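Local coordinates for sulfate transporter 4.1, chloroplastic (Arabidopsis thaliana, PDB 7LHV), which carries sulfate across the membrane together with protons, as a symporter of the SLC26/SulP family that may influence sulfate assimilation, at residues A[615-619]-A[620-624]. Residues are numbered along the deposited sequence; the frame is centred on the assembly and turned at random.
Sequences LTIAR and SGMVE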
ATOM      1  N   LEU A 615      14.973  -3.831 -25.546  1.00 70.37           N
ATOM      2  CA  LEU A 615      13.786  -3.850 -26.393  1.00 70.37           C
ATOM      3  C   LEU A 615      12.839  -2.711 -26.039  1.00 70.37           C
ATOM      4  O   LEU A 615      12.310  -2.033 -26.929  1.00 70.37           O
ATOM      5  CB  LEU A 615      13.078  -5.198 -26.266  1.00 70.37           C
ATOM      6  CG  LEU A 615      11.771  -5.394 -27.035  1.00 70.37           C
ATOM      7  CD1 LEU A 615      11.892  -4.880 -28.462  1.00 70.37           C
ATOM      8  CD2 LEU A 615      11.368  -6.860 -27.022  1.00 70.37           C
ATOM      9  N   THR A 616      12.616  -2.478 -24.741  1.00 65.64           N
ATOM     10  CA  THR A 616      11.746  -1.380 -24.327  1.00 65.64           C
ATOM     11  C   THR A 616      12.324  -0.031 -24.739  1.00 65.64           C
ATOM     12  O   THR A 616      11.594   0.852 -25.201  1.00 65.64           O
ATOM     13  CB  THR A 616      11.520  -1.430 -22.817  1.00 65.64           C
ATOM     14  OG1 THR A 616      10.814  -2.630 -22.481  1.00 65.64           O
ATOM     15  CG2 THR A 616      10.707  -0.232 -22.356  1.00 65.64           C
ATOM     16  N   ILE A 617      13.639   0.141 -24.588  1.00 66.99           N
ATOM     17  CA  ILE A 617      14.278   1.394 -24.979  1.00 66.99           C
ATOM     18  C   ILE A 617      14.126   1.625 -26.476  1.00 66.99           C
ATOM     19  O   ILE A 617      13.807   2.735 -26.918  1.00 66.99           O
ATOM     20  CB  ILE A 617      15.758   1.393 -24.553  1.00 66.99           C
ATOM     21  CG1 ILE A 617      15.885   1.608 -23.046  1.00 66.99           C
ATOM     22  CG2 ILE A 617      16.532   2.463 -25.294  1.00 66.99           C
ATOM     23  CD1 ILE A 617      17.302   1.483 -22.538  1.00 66.99           C
ATOM     24  N   ALA A 618      14.341   0.580 -27.280  1.00 68.00           N
ATOM     25  CA  ALA A 618      14.195   0.718 -28.725  1.00 68.00           C
ATOM     26  C   ALA A 618      12.754   1.033 -29.108  1.00 68.00           C
ATOM     27  O   ALA A 618      12.509   1.830 -30.021  1.00 68.00           O
ATOM     28  CB  ALA A 618      14.671  -0.553 -29.423  1.00 68.00           C
ATOM     29  N   ARG A 619      11.788   0.408 -28.434  1.00 68.62           N
ATOM     30  CA  ARG A 619      10.386   0.678 -28.737  1.00 68.62           C
ATOM     31  C   ARG A 619      10.002   2.110 -28.385  1.00 68.62           C
ATOM     32  O   ARG A 619       9.254   2.756 -29.127  1.00 68.62           O
ATOM     33  CB  ARG A 619       9.487  -0.314 -28.005  1.00 68.62           C
ATOM     34  CG  ARG A 619       9.380  -1.664 -28.685  1.00 68.62           C
ATOM     35  CD  ARG A 619       8.023  -2.287 -28.441  1.00 68.62           C
ATOM     36  NE  ARG A 619       7.739  -2.401 -27.016  1.00 68.62           N
ATOM     37  CZ  ARG A 619       7.911  -3.508 -26.307  1.00 68.62           C
ATOM     38  NH1 ARG A 619       8.363  -4.620 -26.860  1.00 68.62           N
ATOM     39  NH2 ARG A 619       7.622  -3.496 -25.007  1.00 68.62           N
ATOM     40  N   SER A 620      10.500   2.624 -27.260  1.00 68.31           N
ATOM     41  CA  SER A 620      10.137   3.975 -26.843  1.00 68.31           C
ATOM     42  C   SER A 620      10.769   5.056 -27.708  1.00 68.31           C
ATOM     43  O   SER A 620      10.416   6.230 -27.550  1.00 68.31           O
ATOM     44  CB  SER A 620      10.528   4.201 -25.383  1.00 68.31           C
ATOM     45  OG  SER A 620      11.933   4.175 -25.221  1.00 68.31           O
ATOM     46  N   GLY A 621      11.687   4.702 -28.603  1.00 70.96           N
ATOM     47  CA  GLY A 621      12.344   5.684 -29.436  1.00 70.96           C
ATOM     48  C   GLY A 621      13.534   6.369 -28.807  1.00 70.96           C
ATOM     49  O   GLY A 621      14.036   7.347 -29.373  1.00 70.96           O
ATOM     50  N   MET A 622      14.000   5.894 -27.650  1.00 70.90           N
ATOM     51  CA  MET A 622      15.136   6.528 -26.992  1.00 70.90           C
ATOM     52  C   MET A 622      16.431   6.323 -27.767  1.00 70.90           C
ATOM     53  O   MET A 622      17.305   7.198 -27.746  1.00 70.90           O
ATOM     54  CB  MET A 622      15.279   5.993 -25.568  1.00 70.90           C
ATOM     55  CG  MET A 622      16.388   6.652 -24.776  1.00 70.90           C
ATOM     56  SD  MET A 622      16.487   6.078 -23.073  1.00 70.90           S
ATOM     57  CE  MET A 622      17.935   6.971 -22.517  1.00 70.90           C
ATOM     58  N   VAL A 623      16.579   5.183 -28.446  1.00 72.21           N
ATOM     59  CA  VAL A 623      17.807   4.916 -29.195  1.00 72.21           C
ATOM     60  C   VAL A 623      17.993   5.948 -30.298  1.00 72.21           C
ATOM     61  O   VAL A 623      19.097   6.465 -30.507  1.00 72.21           O
ATOM     62  CB  VAL A 623      17.791   3.485 -29.762  1.00 72.21           C
ATOM     63  CG1 VAL A 623      18.946   3.289 -30.728  1.00 72.21           C
ATOM     64  CG2 VAL A 623      17.867   2.474 -28.639  1.00 72.21           C
ATOM     65  N   GLU A 624      16.918   6.265 -31.022  1.00 74.98           N
ATOM     66  CA  GLU A 624      17.006   7.278 -32.066  1.00 74.98           C
ATOM     67  C   GLU A 624      17.237   8.665 -31.484  1.00 74.98           C
ATOM     68  O   GLU A 624      17.913   9.492 -32.105  1.00 74.98           O
ATOM     69  CB  GLU A 624      15.740   7.261 -32.918  1.00 74.98           C
ATOM     70  CG  GLU A 624      15.549   5.987 -33.725  1.00 74.98           C
ATOM     71  CD  GLU A 624      16.601   5.814 -34.802  1.00 74.98           C
ATOM     72  OE1 GLU A 624      17.079   6.835 -35.341  1.00 74.98           O
ATOM     73  OE2 GLU A 624      16.953   4.656 -35.110  1.00 74.98           O
TER
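Ser620 N bonds back to Thr616 O at 2.9 Å, a helical i to i-4 bond, and Gly621 then turns the chain from helix 611-620 into helix 622-626. Gly621 has positive phi, a backbone conformation in which a CB would collide with the carbonyl O of Ser620, and forms a Schellman motif. It is also the N-cap residue of the next helix. In this turn Met622 N reaches back to Ile617 O at 3.2 Å, and Gly621 N makes a weak bond to Ala618 O at 3.3 Å.

Ile617 O is gripped twice. Ser620 OG donates to it at 2.9 Å, from the face of the carbonyl plane opposite Met622 N. The two approaches differ: Met622 N lies nearly in line with the C=O bond (160°), while the hydroxyl comes from the side (114°). Ser620 OG sits between its own backbone N and carbonyl carbon (chi1 66°), which folds it back over the last turn.

Apolar contact also joins the two helices across this turn. Ile617 CG2 touches Val623 CG2 at 3.6 Å, the two side chains crossing at about a right angle. The same methyl meets Met622 CB at 3.8 Å. Met622 CG is anti to the backbone N, and the extended chain leads away from 615-619.

The turn belongs to the STAS domain. Thr616 and Ser620 pack on Val587, and Met622 on Leu590, of helix 584-599; Lys591 NZ hydrogen-bonds to Ser620 O, while Ile617 rests on Ile582 and Phe631 in flanking loops. Arg619 NH2 hydrogen-bonds to Val457 O, at the end of helix 448-457 of the second subunit, and Thr616 and Ser620 pack on the same Val457, so the STAS domain of one subunit meets the transporter part of the other.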